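Local coordinates for protein glucanase (Klebsiella pneumoniae, PDB 5GY3) that probably hydrolyses internal beta-1,4-glucosidic bonds in cellulose and related beta-glucans, as a family 8 glycoside hydrolase, at residues L148-A160 with W170-M184. Numbering follows the deposited sequence.
Sequences LNPSYFIFPAWRA and WRTLQTDGQALLGQM
The indole of W158 lies across the flank of the helix that carries L173, with L173 CD2 seated 3.5 Å from the centroid of its six-membered ring and almost on the ring normal, a CH-pi contact. The opposite face is met, toward its rim, by the backbone of F153 and I154. The W170 ring meets the pyrrole part of W158 obliquely, planes 42° apart, W170 CZ3 lying 3.7 Å from W158 CD1, while Q174 CA meets the W158 ring edge. F155 enters as a knob into the hole formed by Q174, G177, Q178 and L181; at G177, where no side chain intervenes, the backbone carbonyl carbon meets the F155 ring edge in plane, and W158 CZ3 borders the same spot. The two segments belong to consecutive helices that form an antiparallel hairpin in the (alpha/alpha)6 barrel characteristic of family 8; the axes of 155-160 and 170-183 approach to 9.1 Å, at 156°. The W158 side chain is about 8 Å from that of D87, the predicted nucleophile. The Q174 side chain sets out opposite its own backbone N (chi1 170°) and bends at chi2, placing OE1 3.8 Å from F155 CB and NE2 3.8 Å from R159 CB. Beyond the hairpin, M184 SD packs 3.9 Å from P150 CB, and M184 CE lies 4.1 Å from F153 CE2.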
loop_
_atom_site.group_PDB
_atom_site.type_symbol
_atom_site.label_atom_id
_atom_site.label_comp_id
_atom_site.label_asym_id
_atom_site.label_seq_id
_atom_site.Cartn_x
_atom_site.Cartn_y
_atom_site.Cartn_z
ATOM N N LEU A 148 7.634 6.961 -10.165
ATOM C CA LEU A 148 6.370 6.490 -9.622
ATOM C C LEU A 148 6.576 5.154 -8.924
ATOM O O LEU A 148 7.548 4.436 -9.174
ATOM C CB LEU A 148 5.332 6.334 -10.733
ATOM C CG LEU A 148 5.074 7.561 -11.608
ATOM C CD1 LEU A 148 4.056 7.204 -12.683
ATOM C CD2 LEU A 148 4.572 8.704 -10.730
ATOM N N ASN A 149 5.644 4.823 -8.039
ATOM C CA ASN A 149 5.637 3.523 -7.377
ATOM C C ASN A 149 4.250 2.933 -7.613
ATOM O O ASN A 149 3.273 3.368 -6.981
ATOM C CB ASN A 149 5.955 3.660 -5.892
ATOM C CG ASN A 149 6.161 2.319 -5.222
ATOM O OD1 ASN A 149 5.416 1.368 -5.475
ATOM N ND2 ASN A 149 7.184 2.224 -4.379
ATOM N N PRO A 150 4.104 1.997 -8.553
ATOM C CA PRO A 150 2.755 1.499 -8.858
ATOM C C PRO A 150 2.095 0.776 -7.704
ATOM O O PRO A 150 0.866 0.635 -7.718
ATOM C CB PRO A 150 2.974 0.560 -10.061
ATOM C CG PRO A 150 4.441 0.232 -10.051
ATOM C CD PRO A 150 5.101 1.503 -9.519
ATOM N N SER A 151 2.855 0.334 -6.696
ATOM C CA SER A 151 2.241 -0.228 -5.496
ATOM C C SER A 151 1.566 0.835 -4.634
ATOM O O SER A 151 0.905 0.481 -3.654
ATOM C CB SER A 151 3.280 -0.992 -4.671
ATOM O OG SER A 151 4.023 -0.151 -3.813
ATOM N N TYR A 152 1.712 2.119 -4.973
ATOM C CA TYR A 152 0.931 3.184 -4.347
ATOM C C TYR A 152 -0.374 3.466 -5.092
ATOM O O TYR A 152 -1.139 4.348 -4.672
ATOM C CB TYR A 152 1.733 4.495 -4.256
ATOM C CG TYR A 152 2.981 4.502 -3.389
ATOM C CD1 TYR A 152 3.610 3.325 -3.001
ATOM C CD2 TYR A 152 3.532 5.706 -2.967
ATOM C CE1 TYR A 152 4.760 3.341 -2.213
ATOM C CE2 TYR A 152 4.688 5.738 -2.184
ATOM C CZ TYR A 152 5.292 4.552 -1.813
ATOM O OH TYR A 152 6.424 4.556 -1.041
ATOM N N PHE A 153 -0.653 2.752 -6.186
ATOM C CA PHE A 153 -1.950 2.869 -6.872
ATOM C C PHE A 153 -2.949 1.969 -6.142
ATOM O O PHE A 153 -3.242 0.846 -6.559
ATOM C CB PHE A 153 -1.874 2.452 -8.340
ATOM C CG PHE A 153 -0.874 3.207 -9.195
ATOM C CD1 PHE A 153 -0.167 4.306 -8.729
ATOM C CD2 PHE A 153 -0.658 2.785 -10.504
ATOM C CE1 PHE A 153 0.758 4.964 -9.557
ATOM C CE2 PHE A 153 0.254 3.440 -11.336
ATOM C CZ PHE A 153 0.959 4.525 -10.855
ATOM N N ILE A 154 -3.495 2.469 -5.037
ATOM C CA ILE A 154 -4.309 1.619 -4.138
ATOM C C ILE A 154 -5.735 1.646 -4.682
ATOM O O ILE A 154 -6.624 2.348 -4.190
ATOM C CB ILE A 154 -4.200 2.055 -2.680
ATOM C CG1 ILE A 154 -2.715 2.120 -2.293
ATOM C CG2 ILE A 154 -4.928 1.034 -1.787
ATOM C CD1 ILE A 154 -2.451 2.495 -0.844
ATOM N N PHE A 155 -5.964 0.822 -5.703
ATOM C CA PHE A 155 -7.236 0.828 -6.421
ATOM C C PHE A 155 -8.466 0.673 -5.530
ATOM O O PHE A 155 -9.439 1.411 -5.750
ATOM C CB PHE A 155 -7.212 -0.267 -7.501
ATOM C CG PHE A 155 -6.077 -0.120 -8.468
ATOM C CD1 PHE A 155 -6.048 0.938 -9.366
ATOM C CD2 PHE A 155 -5.032 -1.031 -8.465
ATOM C CE1 PHE A 155 -4.989 1.083 -10.267
ATOM C CE2 PHE A 155 -3.965 -0.888 -9.357
ATOM C CZ PHE A 155 -3.957 0.163 -10.260
ATOM N N PRO A 156 -8.510 -0.218 -4.531
ATOM C CA PRO A 156 -9.752 -0.320 -3.744
ATOM C C PRO A 156 -10.019 0.911 -2.887
ATOM O O PRO A 156 -11.190 1.256 -2.650
ATOM C CB PRO A 156 -9.527 -1.581 -2.893
ATOM C CG PRO A 156 -8.027 -1.687 -2.777
ATOM C CD PRO A 156 -7.521 -1.238 -4.123
ATOM N N ALA A 157 -8.967 1.583 -2.418
ATOM C CA ALA A 157 -9.150 2.844 -1.714
ATOM C C ALA A 157 -9.696 3.916 -2.645
ATOM O O ALA A 157 -10.612 4.659 -2.278
ATOM C CB ALA A 157 -7.832 3.293 -1.099
ATOM N N TRP A 158 -9.133 4.023 -3.856
ATOM C CA TRP A 158 -9.588 5.046 -4.793
ATOM C C TRP A 158 -11.062 4.861 -5.141
ATOM O O TRP A 158 -11.803 5.842 -5.284
ATOM C CB TRP A 158 -8.739 5.013 -6.057
ATOM C CG TRP A 158 -7.300 5.372 -5.827
ATOM C CD1 TRP A 158 -6.719 5.745 -4.647
ATOM C CD2 TRP A 158 -6.260 5.387 -6.811
ATOM N NE1 TRP A 158 -5.383 6.003 -4.840
ATOM C CE2 TRP A 158 -5.076 5.783 -6.160
ATOM C CE3 TRP A 158 -6.222 5.109 -8.186
ATOM C CZ2 TRP A 158 -3.859 5.918 -6.835
ATOM C CZ3 TRP A 158 -5.013 5.233 -8.859
ATOM C CH2 TRP A 158 -3.849 5.636 -8.183
ATOM N N ARG A 159 -11.501 3.610 -5.294
ATOM C CA ARG A 159 -12.911 3.366 -5.587
ATOM C C ARG A 159 -13.779 3.817 -4.416
ATOM O O ARG A 159 -14.815 4.459 -4.615
ATOM C CB ARG A 159 -13.137 1.881 -5.911
ATOM C CG ARG A 159 -14.586 1.507 -6.220
ATOM C CD ARG A 159 -14.981 0.192 -5.583
ATOM N NE ARG A 159 -14.234 -0.030 -4.315
ATOM C CZ ARG A 159 -14.744 0.117 -3.104
ATOM N NH1 ARG A 159 -16.004 0.478 -2.988
ATOM N NH2 ARG A 159 -13.993 -0.117 -2.048
ATOM N N ALA A 160 -13.345 3.525 -3.185
ATOM C CA ALA A 160 -14.077 3.981 -2.008
ATOM C C ALA A 160 -14.133 5.500 -1.946
ATOM O O ALA A 160 -15.184 6.075 -1.633
ATOM C CB ALA A 160 -13.434 3.428 -0.733
ATOM N N TRP A 170 -11.453 11.029 -8.826
ATOM C CA TRP A 170 -10.938 9.745 -8.351
ATOM C C TRP A 170 -11.157 8.654 -9.388
ATOM O O TRP A 170 -10.310 7.765 -9.556
ATOM C CB TRP A 170 -11.588 9.359 -7.016
ATOM C CG TRP A 170 -11.001 10.107 -5.855
ATOM C CD1 TRP A 170 -11.622 11.072 -5.091
ATOM C CD2 TRP A 170 -9.667 9.996 -5.352
ATOM N NE1 TRP A 170 -10.744 11.554 -4.136
ATOM C CE2 TRP A 170 -9.544 10.907 -4.272
ATOM C CE3 TRP A 170 -8.562 9.208 -5.704
ATOM C CZ2 TRP A 170 -8.360 11.050 -3.546
ATOM C CZ3 TRP A 170 -7.382 9.348 -4.963
ATOM C CH2 TRP A 170 -7.291 10.270 -3.913
ATOM N N ARG A 171 -12.284 8.708 -10.097
ATOM C CA ARG A 171 -12.528 7.733 -11.153
ATOM C C ARG A 171 -11.520 7.888 -12.287
ATOM O O ARG A 171 -11.019 6.891 -12.824
ATOM C CB ARG A 171 -13.957 7.870 -11.678
ATOM C CG ARG A 171 -14.985 7.214 -10.794
ATOM C CD ARG A 171 -16.231 6.876 -11.596
ATOM N NE ARG A 171 -17.270 6.295 -10.761
ATOM C CZ ARG A 171 -18.518 6.096 -11.170
ATOM N NH1 ARG A 171 -18.879 6.431 -12.404
ATOM N NH2 ARG A 171 -19.407 5.572 -10.342
ATOM N N THR A 172 -11.205 9.131 -12.657
ATOM C CA THR A 172 -10.186 9.353 -13.680
ATOM C C THR A 172 -8.828 8.842 -13.223
ATOM O O THR A 172 -8.092 8.226 -14.004
ATOM C CB THR A 172 -10.120 10.838 -14.028
ATOM O OG1 THR A 172 -11.305 11.205 -14.749
ATOM C CG2 THR A 172 -8.874 11.152 -14.878
ATOM N N LEU A 173 -8.471 9.097 -11.962
ATOM C CA LEU A 173 -7.195 8.600 -11.450
ATOM C C LEU A 173 -7.151 7.080 -11.508
ATOM O O LEU A 173 -6.135 6.486 -11.902
ATOM C CB LEU A 173 -6.964 9.095 -10.014
ATOM C CG LEU A 173 -5.526 8.926 -9.494
ATOM C CD1 LEU A 173 -4.570 9.939 -10.162
ATOM C CD2 LEU A 173 -5.450 9.012 -7.971
ATOM N N GLN A 174 -8.254 6.432 -11.146
ATOM C CA GLN A 174 -8.297 4.975 -11.232
ATOM C C GLN A 174 -8.173 4.498 -12.674
ATOM O O GLN A 174 -7.413 3.565 -12.958
ATOM C CB GLN A 174 -9.576 4.445 -10.593
ATOM C CG GLN A 174 -9.780 2.979 -10.872
ATOM C CD GLN A 174 -10.435 2.258 -9.733
ATOM O OE1 GLN A 174 -10.124 1.090 -9.467
ATOM N NE2 GLN A 174 -11.358 2.939 -9.050
ATOM N N THR A 175 -8.905 5.128 -13.599
ATOM C CA THR A 175 -8.803 4.773 -15.011
ATOM C C THR A 175 -7.376 4.927 -15.517
ATOM O O THR A 175 -6.844 4.047 -16.203
ATOM C CB THR A 175 -9.741 5.654 -15.831
ATOM O OG1 THR A 175 -11.100 5.319 -15.522
ATOM C CG2 THR A 175 -9.476 5.462 -17.316
ATOM N N ASP A 176 -6.748 6.058 -15.193
ATOM C CA ASP A 176 -5.404 6.327 -15.679
ATOM C C ASP A 176 -4.380 5.406 -15.024
ATOM O O ASP A 176 -3.390 5.018 -15.659
ATOM C CB ASP A 176 -5.063 7.797 -15.433
ATOM C CG ASP A 176 -5.752 8.741 -16.439
ATOM O OD1 ASP A 176 -6.281 8.240 -17.452
ATOM O OD2 ASP A 176 -5.748 9.980 -16.227
ATOM N N GLY A 177 -4.589 5.063 -13.749
ATOM C CA GLY A 177 -3.627 4.220 -13.054
ATOM C C GLY A 177 -3.677 2.780 -13.527
ATOM O O GLY A 177 -2.637 2.128 -13.688
ATOM N N GLN A 178 -4.880 2.268 -13.777
ATOM C CA GLN A 178 -4.984 0.961 -14.411
ATOM C C GLN A 178 -4.357 0.977 -15.802
ATOM O O GLN A 178 -3.628 0.052 -16.171
ATOM C CB GLN A 178 -6.443 0.526 -14.463
ATOM C CG GLN A 178 -7.026 0.301 -13.082
ATOM C CD GLN A 178 -8.401 -0.315 -13.126
ATOM O OE1 GLN A 178 -8.785 -0.938 -14.113
ATOM N NE2 GLN A 178 -9.155 -0.143 -12.051
ATOM N N ALA A 179 -4.597 2.038 -16.578
ATOM C CA ALA A 179 -4.023 2.095 -17.920
ATOM C C ALA A 179 -2.502 2.148 -17.871
ATOM O O ALA A 179 -1.831 1.462 -18.651
ATOM C CB ALA A 179 -4.572 3.294 -18.693
ATOM N N LEU A 180 -1.933 2.955 -16.969
ATOM C CA LEU A 180 -0.476 3.019 -16.873
ATOM C C LEU A 180 0.098 1.675 -16.437
ATOM O O LEU A 180 1.049 1.170 -17.043
ATOM C CB LEU A 180 -0.051 4.132 -15.912
ATOM C CG LEU A 180 -0.111 5.554 -16.478
ATOM C CD1 LEU A 180 -0.015 6.569 -15.343
ATOM C CD2 LEU A 180 0.996 5.791 -17.550
ATOM N N LEU A 181 -0.488 1.075 -15.393
ATOM C CA LEU A 181 -0.017 -0.231 -14.938
ATOM C C LEU A 181 -0.079 -1.259 -16.062
ATOM O O LEU A 181 0.824 -2.100 -16.194
ATOM C CB LEU A 181 -0.831 -0.683 -13.721
ATOM C CG LEU A 181 -0.544 -2.061 -13.105
ATOM C CD1 LEU A 181 0.922 -2.173 -12.687
ATOM C CD2 LEU A 181 -1.476 -2.350 -11.922
ATOM N N GLY A 182 -1.130 -1.194 -16.892
ATOM C CA GLY A 182 -1.249 -2.121 -18.013
ATOM C C GLY A 182 -0.126 -1.974 -19.017
ATOM O O GLY A 182 0.230 -2.937 -19.707
ATOM N N GLN A 183 0.472 -0.787 -19.090
ATOM C CA GLN A 183 1.589 -0.546 -19.988
ATOM C C GLN A 183 2.934 -0.885 -19.370
ATOM O O GLN A 183 3.928 -0.914 -20.093
ATOM C CB GLN A 183 1.582 0.918 -20.451
ATOM C CG GLN A 183 0.327 1.282 -21.236
ATOM C CD GLN A 183 0.134 2.787 -21.365
ATOM O OE1 GLN A 183 1.064 3.555 -21.144
ATOM N NE2 GLN A 183 -1.080 3.212 -21.720
ATOM N N MET A 184 2.991 -1.147 -18.062
ATOM C CA MET A 184 4.253 -1.477 -17.418
ATOM C C MET A 184 4.573 -2.958 -17.593
ATOM O O MET A 184 3.699 -3.780 -17.887
ATOM C CB MET A 184 4.200 -1.133 -15.930
ATOM C CG MET A 184 3.924 0.334 -15.625
ATOM S SD MET A 184 3.770 0.562 -13.841
ATOM C CE MET A 184 3.362 2.308 -13.752
HETATM O O HOH W 1 -12.028 5.308 -8.506
#